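Local coordinates for Ice-binding protein (Colwellia, PDB 3WP9) that binds to the surface of ice crystals and inhibits their growth and their recrystallization into larger grains, at residues 23-34 and 45-56; 194-202 and 212-223. One frame throughout, in Å; residues are numbered along the deposited sequence.

Interaction 1. Residues 23-34 and 45-56; sequences TDVYPSTVTGNV and LLNCDEVTGAMY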
loop_
_atom_site.group_PDB
_atom_site.type_symbol
_atom_site.label_atom_id
_atom_site.label_comp_id
_atom_site.label_asym_id
_atom_site.label_seq_id
_atom_site.Cartn_x
_atom_site.Cartn_y
_atom_site.Cartn_z
ATOM N N THR A 23 -6.176 7.242 -10.462
ATOM C CA THR A 23 -7.083 6.930 -11.580
ATOM C C THR A 23 -7.981 5.750 -11.191
ATOM O O THR A 23 -7.624 4.931 -10.312
ATOM C CB THR A 23 -6.394 6.594 -12.919
ATOM O OG1 THR A 23 -5.670 5.398 -12.794
ATOM C CG2 THR A 23 -5.391 7.639 -13.332
ATOM N N ASP A 24 -9.108 5.627 -11.853
ATOM C CA ASP A 24 -10.006 4.579 -11.534
ATOM C C ASP A 24 -10.895 4.126 -12.684
ATOM O O ASP A 24 -11.521 4.957 -13.381
ATOM C CB ASP A 24 -10.908 5.097 -10.415
ATOM C CG ASP A 24 -11.988 4.058 -9.982
ATOM O OD1 ASP A 24 -11.634 2.989 -9.466
ATOM O OD2 ASP A 24 -13.205 4.332 -10.122
ATOM N N VAL A 25 -11.046 2.813 -12.807
ATOM C CA VAL A 25 -12.044 2.207 -13.673
ATOM C C VAL A 25 -13.166 1.790 -12.738
ATOM O O VAL A 25 -13.010 0.914 -11.923
ATOM C CB VAL A 25 -11.482 0.985 -14.453
ATOM C CG1 VAL A 25 -12.611 0.316 -15.223
ATOM C CG2 VAL A 25 -10.286 1.381 -15.380
ATOM N N TYR A 26 -14.266 2.548 -12.829
ATOM C CA TYR A 26 -15.448 2.471 -11.950
ATOM C C TYR A 26 -16.152 1.113 -12.134
ATOM O O TYR A 26 -16.186 0.559 -13.233
ATOM C CB TYR A 26 -16.400 3.597 -12.396
ATOM C CG TYR A 26 -17.611 3.827 -11.549
ATOM C CD1 TYR A 26 -17.568 4.747 -10.486
ATOM C CD2 TYR A 26 -18.815 3.169 -11.819
ATOM C CE1 TYR A 26 -18.678 4.997 -9.672
ATOM C CE2 TYR A 26 -19.942 3.411 -11.015
ATOM C CZ TYR A 26 -19.863 4.303 -9.934
ATOM O OH TYR A 26 -20.964 4.537 -9.119
ATOM N N PRO A 27 -16.732 0.571 -11.075
ATOM C CA PRO A 27 -16.719 1.132 -9.703
ATOM C C PRO A 27 -15.737 0.432 -8.751
ATOM O O PRO A 27 -15.600 -0.791 -8.810
ATOM C CB PRO A 27 -18.140 0.778 -9.211
ATOM C CG PRO A 27 -18.422 -0.572 -9.802
ATOM C CD PRO A 27 -17.715 -0.522 -11.215
ATOM N N SER A 28 -15.113 1.217 -7.894
ATOM C CA SER A 28 -14.257 0.717 -6.865
ATOM C C SER A 28 -14.907 1.160 -5.588
ATOM O O SER A 28 -15.798 2.008 -5.636
ATOM C CB SER A 28 -12.876 1.370 -6.982
ATOM O OG SER A 28 -12.240 0.733 -8.080
ATOM N N THR A 29 -14.485 0.582 -4.489
ATOM C CA THR A 29 -14.905 1.029 -3.170
ATOM C C THR A 29 -13.691 1.202 -2.329
ATOM O O THR A 29 -12.862 0.256 -2.199
ATOM C CB THR A 29 -15.745 -0.057 -2.507
ATOM O OG1 THR A 29 -16.932 -0.247 -3.275
ATOM C CG2 THR A 29 -16.195 0.410 -1.130
ATOM N N VAL A 30 -13.493 2.392 -1.797
ATOM C CA VAL A 30 -12.353 2.675 -0.959
ATOM C C VAL A 30 -12.926 3.019 0.426
ATOM O O VAL A 30 -13.670 3.979 0.512
ATOM C CB VAL A 30 -11.509 3.860 -1.492
ATOM C CG1 VAL A 30 -10.333 4.119 -0.594
ATOM C CG2 VAL A 30 -11.052 3.514 -2.915
ATOM N N THR A 31 -12.676 2.158 1.411
ATOM C CA THR A 31 -13.118 2.504 2.789
ATOM C C THR A 31 -11.922 3.114 3.514
ATOM O O THR A 31 -11.016 2.359 3.902
ATOM C CB THR A 31 -13.550 1.225 3.526
ATOM O OG1 THR A 31 -14.661 0.606 2.840
ATOM C CG2 THR A 31 -13.999 1.573 4.947
ATOM N N GLY A 32 -11.914 4.442 3.662
ATOM C CA GLY A 32 -10.828 5.223 4.222
ATOM C C GLY A 32 -10.759 6.552 3.463
ATOM O O GLY A 32 -11.622 6.840 2.635
ATOM N N ASN A 33 -9.760 7.358 3.772
ATOM C CA ASN A 33 -9.499 8.644 3.193
ATOM C C ASN A 33 -8.557 8.490 2.009
ATOM O O ASN A 33 -7.666 7.629 1.984
ATOM C CB ASN A 33 -8.852 9.538 4.243
ATOM C CG ASN A 33 -9.687 9.590 5.504
ATOM O OD1 ASN A 33 -10.895 9.839 5.453
ATOM N ND2 ASN A 33 -9.062 9.282 6.629
ATOM N N VAL A 34 -8.771 9.367 1.039
ATOM C CA VAL A 34 -7.823 9.431 -0.102
ATOM C C VAL A 34 -7.425 10.869 -0.298
ATOM O O VAL A 34 -8.199 11.834 -0.006
ATOM C CB VAL A 34 -8.487 8.929 -1.410
ATOM C CG1 VAL A 34 -9.088 7.520 -1.153
ATOM C CG2 VAL A 34 -9.538 9.903 -1.859
ATOM N N LEU A 45 -9.258 11.177 -9.748
ATOM C CA LEU A 45 -10.372 10.801 -10.627
ATOM C C LEU A 45 -11.174 9.696 -10.025
ATOM O O LEU A 45 -11.496 8.729 -10.702
ATOM C CB LEU A 45 -9.813 10.264 -11.948
ATOM C CG LEU A 45 -8.864 11.228 -12.669
ATOM C CD1 LEU A 45 -8.233 10.481 -13.884
ATOM C CD2 LEU A 45 -9.510 12.552 -13.030
ATOM N N LEU A 46 -11.368 9.690 -8.714
ATOM C CA LEU A 46 -12.424 8.838 -8.157
ATOM C C LEU A 46 -13.689 9.672 -7.993
ATOM O O LEU A 46 -13.615 10.946 -7.803
ATOM C CB LEU A 46 -12.014 8.408 -6.710
ATOM C CG LEU A 46 -10.998 7.251 -6.570
ATOM C CD1 LEU A 46 -10.298 7.203 -5.215
ATOM C CD2 LEU A 46 -11.786 5.942 -6.739
ATOM N N ASN A 47 -14.820 8.960 -7.985
ATOM C CA ASN A 47 -16.145 9.563 -7.843
ATOM C C ASN A 47 -16.427 9.590 -6.334
ATOM O O ASN A 47 -15.975 8.744 -5.618
ATOM C CB ASN A 47 -17.227 8.781 -8.582
ATOM C CG ASN A 47 -18.560 9.537 -8.630
ATOM O OD1 ASN A 47 -19.255 9.700 -7.605
ATOM N ND2 ASN A 47 -18.905 10.044 -9.808
ATOM N N CYS A 48 -17.114 10.639 -5.860
ATOM C CA CYS A 48 -17.394 10.763 -4.447
ATOM C C CYS A 48 -18.099 9.518 -3.933
ATOM O O CYS A 48 -17.883 9.095 -2.785
ATOM C CB CYS A 48 -18.188 12.050 -4.214
ATOM S SG CYS A 48 -17.101 13.484 -4.371
ATOM N N ASP A 49 -18.879 8.858 -4.767
ATOM C CA ASP A 49 -19.585 7.633 -4.308
ATOM C C ASP A 49 -18.684 6.392 -4.162
ATOM O O ASP A 49 -19.082 5.341 -3.650
ATOM C CB ASP A 49 -20.839 7.338 -5.142
ATOM C CG ASP A 49 -20.555 7.215 -6.668
ATOM O OD1 ASP A 49 -19.524 6.643 -7.104
ATOM O OD2 ASP A 49 -21.394 7.702 -7.469
ATOM N N GLU A 50 -17.446 6.503 -4.587
ATOM C CA GLU A 50 -16.548 5.383 -4.429
ATOM C C GLU A 50 -15.698 5.460 -3.140
ATOM O O GLU A 50 -14.942 4.511 -2.875
ATOM C CB GLU A 50 -15.596 5.253 -5.657
ATOM C CG GLU A 50 -16.350 5.094 -6.955
ATOM C CD GLU A 50 -15.408 5.150 -8.131
ATOM O OE1 GLU A 50 -14.955 4.041 -8.562
ATOM O OE2 GLU A 50 -15.065 6.294 -8.555
ATOM N N VAL A 51 -15.776 6.552 -2.366
ATOM C CA VAL A 51 -14.914 6.732 -1.201
ATOM C C VAL A 51 -15.854 6.835 0.040
ATOM O O VAL A 51 -16.751 7.702 0.050
ATOM C CB VAL A 51 -13.986 7.973 -1.345
ATOM C CG1 VAL A 51 -13.061 8.142 -0.153
ATOM C CG2 VAL A 51 -13.100 7.818 -2.601
ATOM N N THR A 52 -15.715 5.922 1.012
ATOM C CA THR A 52 -16.482 6.165 2.261
ATOM C C THR A 52 -15.925 7.165 3.262
ATOM O O THR A 52 -16.700 7.652 4.103
ATOM C CB THR A 52 -16.748 4.895 3.016
ATOM O OG1 THR A 52 -15.472 4.389 3.466
ATOM C CG2 THR A 52 -17.558 3.901 2.110
ATOM N N GLY A 53 -14.639 7.473 3.252
ATOM C CA GLY A 53 -14.097 8.567 4.031
ATOM C C GLY A 53 -14.021 9.900 3.318
ATOM O O GLY A 53 -14.911 10.252 2.546
ATOM N N ALA A 54 -12.972 10.652 3.608
ATOM C CA ALA A 54 -12.798 11.998 3.090
ATOM C C ALA A 54 -11.889 11.902 1.881
ATOM O O ALA A 54 -11.043 10.986 1.802
ATOM C CB ALA A 54 -12.118 12.888 4.100
ATOM N N MET A 55 -12.034 12.867 1.000
ATOM C CA MET A 55 -11.187 12.998 -0.171
ATOM C C MET A 55 -10.583 14.377 -0.090
ATOM O O MET A 55 -11.355 15.366 -0.092
ATOM C CB MET A 55 -12.072 12.884 -1.419
ATOM C CG MET A 55 -11.302 12.869 -2.710
ATOM S SD MET A 55 -12.473 12.900 -4.116
ATOM C CE MET A 55 -13.194 11.293 -3.998
ATOM N N TYR A 56 -9.235 14.460 -0.000
ATOM C CA TYR A 56 -8.555 15.679 0.148
ATOM C C TYR A 56 -7.832 16.082 -1.084
ATOM O O TYR A 56 -7.063 15.250 -1.653
ATOM C CB TYR A 56 -7.533 15.499 1.283
ATOM C CG TYR A 56 -8.204 15.396 2.630
ATOM C CD1 TYR A 56 -8.777 16.520 3.223
ATOM C CD2 TYR A 56 -8.312 14.156 3.286
ATOM C CE1 TYR A 56 -9.435 16.417 4.459
ATOM C CE2 TYR A 56 -8.916 14.044 4.530
ATOM C CZ TYR A 56 -9.502 15.162 5.079
ATOM O OH TYR A 56 -10.125 15.041 6.295
HETATM O O HOH W 1 -10.865 7.605 -13.240
#

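Interaction 2. Residues 194-202 and 212-223; sequences GTTVNGRLL and NTINAPTEQYEE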
loop_
_atom_site.group_PDB
_atom_site.type_symbol
_atom_site.label_atom_id
_atom_site.label_comp_id
_atom_site.label_asym_id
_atom_site.label_seq_id
_atom_site.Cartn_x
_atom_site.Cartn_y
_atom_site.Cartn_z
ATOM N N GLY A 194 -10.810 -6.073 -10.019
ATOM C CA GLY A 194 -11.422 -6.964 -9.035
ATOM C C GLY A 194 -10.630 -7.283 -7.804
ATOM O O GLY A 194 -11.169 -7.903 -6.823
ATOM N N THR A 195 -9.372 -6.858 -7.744
ATOM C CA THR A 195 -8.532 -7.188 -6.609
ATOM C C THR A 195 -8.944 -6.442 -5.327
ATOM O O THR A 195 -9.463 -5.329 -5.352
ATOM C CB THR A 195 -7.064 -6.888 -7.019
ATOM O OG1 THR A 195 -6.714 -7.898 -7.962
ATOM C CG2 THR A 195 -6.032 -6.854 -5.861
ATOM N N THR A 196 -8.672 -7.122 -4.201
ATOM C CA THR A 196 -8.914 -6.489 -2.919
ATOM C C THR A 196 -7.572 -6.201 -2.230
ATOM O O THR A 196 -6.609 -7.024 -2.308
ATOM C CB THR A 196 -9.590 -7.525 -2.017
ATOM O OG1 THR A 196 -10.874 -7.795 -2.572
ATOM C CG2 THR A 196 -9.758 -6.961 -0.552
ATOM N N VAL A 197 -7.496 -5.004 -1.649
ATOM C CA VAL A 197 -6.325 -4.703 -0.886
ATOM C C VAL A 197 -6.795 -4.343 0.566
ATOM O O VAL A 197 -7.649 -3.501 0.731
ATOM C CB VAL A 197 -5.586 -3.473 -1.459
ATOM C CG1 VAL A 197 -4.469 -3.057 -0.479
ATOM C CG2 VAL A 197 -5.090 -3.825 -2.873
ATOM N N ASN A 198 -6.194 -4.983 1.568
ATOM C CA ASN A 198 -6.359 -4.522 2.948
ATOM C C ASN A 198 -5.039 -3.927 3.366
ATOM O O ASN A 198 -4.035 -4.657 3.514
ATOM C CB ASN A 198 -6.658 -5.744 3.835
ATOM C CG ASN A 198 -8.038 -6.307 3.557
ATOM O OD1 ASN A 198 -9.027 -5.599 3.646
ATOM N ND2 ASN A 198 -8.094 -7.597 3.141
ATOM N N GLY A 199 -5.008 -2.611 3.434
ATOM C CA GLY A 199 -3.744 -1.948 3.450
ATOM C C GLY A 199 -3.832 -0.503 3.131
ATOM O O GLY A 199 -4.902 0.104 3.175
ATOM N N ARG A 200 -2.657 0.065 2.880
ATOM C CA ARG A 200 -2.593 1.450 2.470
ATOM C C ARG A 200 -1.676 1.524 1.212
ATOM O O ARG A 200 -0.659 0.905 1.132
ATOM C CB ARG A 200 -1.994 2.327 3.619
ATOM C CG ARG A 200 -2.863 2.269 4.880
ATOM C CD ARG A 200 -2.275 3.214 5.958
ATOM N NE ARG A 200 -3.007 2.971 7.244
ATOM C CZ ARG A 200 -4.237 3.423 7.511
ATOM N NH1 ARG A 200 -4.939 4.217 6.672
ATOM N NH2 ARG A 200 -4.787 3.106 8.690
ATOM N N LEU A 201 -2.157 2.315 0.250
ATOM C CA LEU A 201 -1.425 2.502 -1.008
ATOM C C LEU A 201 -0.864 3.891 -1.030
ATOM O O LEU A 201 -1.628 4.866 -1.189
ATOM C CB LEU A 201 -2.410 2.305 -2.182
ATOM C CG LEU A 201 -3.091 0.905 -2.220
ATOM C CD1 LEU A 201 -4.008 0.853 -3.460
ATOM C CD2 LEU A 201 -2.104 -0.274 -2.228
ATOM N N LEU A 202 0.439 3.953 -0.734
ATOM C CA LEU A 202 1.175 5.211 -0.520
ATOM C C LEU A 202 2.224 5.337 -1.607
ATOM O O LEU A 202 3.332 4.839 -1.511
ATOM C CB LEU A 202 1.804 5.228 0.924
ATOM C CG LEU A 202 0.791 4.900 2.040
ATOM C CD1 LEU A 202 1.480 4.802 3.420
ATOM C CD2 LEU A 202 -0.455 5.759 2.075
ATOM N N ASN A 212 -11.799 -2.107 -7.783
ATOM C CA ASN A 212 -11.171 -2.770 -6.620
ATOM C C ASN A 212 -11.943 -2.409 -5.332
ATOM O O ASN A 212 -12.734 -1.518 -5.314
ATOM C CB ASN A 212 -9.762 -2.262 -6.410
ATOM C CG ASN A 212 -8.886 -2.497 -7.656
ATOM O OD1 ASN A 212 -8.319 -1.521 -8.239
ATOM N ND2 ASN A 212 -8.716 -3.779 -8.005
ATOM N N THR A 213 -11.610 -3.218 -4.350
ATOM C CA THR A 213 -12.049 -2.916 -2.969
ATOM C C THR A 213 -10.762 -2.658 -2.243
ATOM O O THR A 213 -9.889 -3.538 -2.136
ATOM C CB THR A 213 -12.662 -4.158 -2.402
ATOM O OG1 THR A 213 -13.823 -4.517 -3.180
ATOM C CG2 THR A 213 -13.097 -3.891 -0.913
ATOM N N ILE A 214 -10.601 -1.424 -1.775
ATOM C CA ILE A 214 -9.436 -1.034 -1.075
ATOM C C ILE A 214 -9.865 -0.642 0.360
ATOM O O ILE A 214 -10.611 0.360 0.507
ATOM C CB ILE A 214 -8.725 0.169 -1.754
ATOM C CG1 ILE A 214 -8.522 -0.064 -3.306
ATOM C CG2 ILE A 214 -7.417 0.486 -1.038
ATOM C CD1 ILE A 214 -7.575 -1.141 -3.768
ATOM N N ASN A 215 -9.357 -1.408 1.347
ATOM C CA ASN A 215 -9.778 -1.167 2.762
ATOM C C ASN A 215 -8.623 -0.724 3.639
ATOM O O ASN A 215 -7.555 -1.374 3.613
ATOM C CB ASN A 215 -10.264 -2.475 3.360
ATOM C CG ASN A 215 -11.450 -3.091 2.640
ATOM O OD1 ASN A 215 -12.394 -2.400 2.307
ATOM N ND2 ASN A 215 -11.409 -4.392 2.433
ATOM N N ALA A 216 -8.828 0.333 4.452
ATOM C CA ALA A 216 -7.818 0.601 5.468
ATOM C C ALA A 216 -7.629 -0.669 6.339
ATOM O O ALA A 216 -8.579 -1.447 6.543
ATOM C CB ALA A 216 -8.196 1.785 6.324
ATOM N N PRO A 217 -6.387 -0.946 6.795
ATOM C CA PRO A 217 -6.090 -2.167 7.565
ATOM C C PRO A 217 -6.554 -1.979 9.016
ATOM O O PRO A 217 -6.562 -0.884 9.544
ATOM C CB PRO A 217 -4.565 -2.281 7.484
ATOM C CG PRO A 217 -4.124 -0.839 7.310
ATOM C CD PRO A 217 -5.202 -0.069 6.635
ATOM N N THR A 218 -6.993 -3.040 9.634
ATOM C CA THR A 218 -7.605 -2.757 10.939
ATOM C C THR A 218 -6.546 -2.725 12.026
ATOM O O THR A 218 -5.414 -3.266 11.866
ATOM C CB THR A 218 -8.705 -3.729 11.313
ATOM O OG1 THR A 218 -8.164 -5.043 11.212
ATOM C CG2 THR A 218 -9.947 -3.504 10.409
ATOM N N GLU A 219 -6.937 -2.057 13.113
ATOM C CA GLU A 219 -6.076 -1.859 14.282
ATOM C C GLU A 219 -5.870 -3.157 15.058
ATOM O O GLU A 219 -4.789 -3.407 15.569
ATOM C CB GLU A 219 -6.642 -0.756 15.198
ATOM C CG GLU A 219 -6.383 0.665 14.726
ATOM C CD GLU A 219 -4.932 0.884 14.267
ATOM O OE1 GLU A 219 -4.001 0.441 14.974
ATOM O OE2 GLU A 219 -4.713 1.493 13.189
ATOM N N GLN A 220 -6.915 -3.971 15.156
ATOM C CA GLN A 220 -6.812 -5.294 15.801
ATOM C C GLN A 220 -7.836 -6.265 15.207
ATOM O O GLN A 220 -8.757 -5.835 14.527
ATOM C CB GLN A 220 -6.917 -5.190 17.336
ATOM C CG GLN A 220 -7.953 -4.179 17.793
ATOM C CD GLN A 220 -8.174 -4.197 19.283
ATOM O OE1 GLN A 220 -7.264 -4.486 20.058
ATOM N NE2 GLN A 220 -9.393 -3.876 19.699
ATOM N N TYR A 221 -7.668 -7.556 15.505
ATOM C CA TYR A 221 -8.256 -8.703 14.773
ATOM C C TYR A 221 -9.663 -8.573 14.131
ATOM O O TYR A 221 -10.678 -8.868 14.776
ATOM C CB TYR A 221 -8.169 -9.952 15.657
ATOM C CG TYR A 221 -7.773 -11.211 14.908
ATOM C CD1 TYR A 221 -6.626 -11.236 14.090
ATOM C CD2 TYR A 221 -8.535 -12.391 15.027
ATOM C CE1 TYR A 221 -6.266 -12.392 13.404
ATOM C CE2 TYR A 221 -8.179 -13.552 14.347
ATOM C CZ TYR A 221 -7.049 -13.546 13.542
ATOM O OH TYR A 221 -6.694 -14.689 12.879
ATOM N N GLU A 222 -9.692 -8.168 12.847
ATOM C CA GLU A 222 -10.931 -7.901 12.063
ATOM C C GLU A 222 -10.804 -8.052 10.511
ATOM O O GLU A 222 -9.952 -8.807 9.999
ATOM C CB GLU A 222 -11.496 -6.508 12.405
ATOM C CG GLU A 222 -12.117 -6.402 13.790
ATOM C CD GLU A 222 -12.051 -5.000 14.381
ATOM O OE1 GLU A 222 -13.132 -4.458 14.701
ATOM O OE2 GLU A 222 -10.936 -4.440 14.537
ATOM N N GLU A 223 -11.694 -7.346 9.796
ATOM C CA GLU A 223 -11.771 -7.245 8.307
ATOM C C GLU A 223 -11.416 -8.474 7.420
ATOM O O GLU A 223 -11.463 -8.366 6.183
ATOM C CB GLU A 223 -11.004 -6.003 7.796
ATOM C CG GLU A 223 -9.612 -6.356 7.265
ATOM C CD GLU A 223 -8.662 -5.173 7.095
ATOM O OE1 GLU A 223 -9.006 -4.265 6.228
ATOM O OE2 GLU A 223 -7.572 -5.246 7.802
HETATM O O HOH W 2 -12.624 -6.572 -4.727
HETATM O O HOH W 3 -4.224 0.484 10.543
#

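Interaction 1. Residues 23-34 and 45-56
The ring of Tyr-26 meets Asp-49 at its edge, where OD1 lies near the ring plane 3.2 Å from CE1, while the ring of Pro-27, which follows a cis peptide bond, covers one face with CB. Tyr-26 OH donates to Asp-49 OD1 at 3.3 Å, arriving from above the carboxylate plane, 52° out of it. The carboxylate of Glu-50 stands obliquely to the same ring. It faces the carboxylate of Asp-24, which arrives from the opposite direction; the modelled spacing of the two acids is doubtful. Asp-24 CG is anti to the backbone N (chi1 178°), which turns the acid toward Glu-50 and lets OD1 take the hydroxyl of Ser-28 on its syn lone pair. Glu-50 OE2 uses its anti lone pair for Asn-47 N at 2.7 Å. The amide of Asn-33 offers OD1 to Ala-54 N, 2.9 Å away, in the carbonyl plane and nearly straight at 171°; its ND2 turns to Thr-13 O. Between these polar ends the backbones pair: Val-30 N reaches Glu-50 O at 2.8 Å, and Val-34 O receives Tyr-56 N. Inside, Val-34 CG2 lies alongside Met-55 CG at 3.6 Å, and Val-34 CG1 meets Val-51 CG1 tip to tip. This is one coil stacked on the next in a right-handed beta-helix: strand 55-57 runs parallel to 33-36, strand 14-18 flanks 33-36 on its other side, strand 207-210 borders 22-25, and helix 71-89 packs on Tyr-56.

Interaction 2. Residues 194-202 and 212-223
Val-197 and Ile-214 form the tight side of this parallel strand pair, lying side by side on the inward face with Val-197 CG2 3.8 Å from Ile-214 CD1. Leu-201 CD1 crosses to the same methyl at about a right angle. Asn-215 N reaches Val-197 O at 2.8 Å, almost straight at 176°. On the other face Asn-198 and Asn-215 lie side by side, pointing the same way, amide planes 22° apart; Asn-215 ND2 gives an in-plane N-H to Asn-198 OD1 at 2.9 Å, while Asn-198 ND2 turns to Glu-180. Thr-196 and Thr-213 also point the same way, their hydroxyls joined through one water, at the looser, partly exposed side; Thr-196 closes a probable ice-binding motif, Thr-193 to Thr-196, inferred from relatives. Beyond the corner at Gly-199, the extended chain of Arg-200 (chi2 -177°) lays one guanidinium face over Pro-217 CD, 3.7 Å from CZ. A water links its NH2 to Pro-217 O and Glu-219 OE2, and NH1 reaches Phe-14 O. From there the tail loosens, and residues 221-223 are poorly ordered. In the beta-helix, strand 196-198 sits between 213-215 and 178-180, while strand 200-203 runs between 14-18 and 182-185.

How the interactions relate
Both interactions stack successive coils of the same beta-helix, and they adjoin directly: strands 29-31 and 213-215 are neighbours in one sheet, where Thr-29 O and Ile-214 N probably hydrogen-bond at 2.8 Å. Interaction 2 lies deeper, its centre about 9 Å from the chain's centre, against about 15 Å for that of interaction 1, and none of its touching residues is exposed. It pairs regular strands, with apolar side chains inside and matched asparagines and threonines outside. Interaction 1 lies farther out, with nine exposed residues among those that touch. Its second segment is mostly loop and a short 3-10 turn, so carboxylates and an amide supplement the scattered backbone pairing.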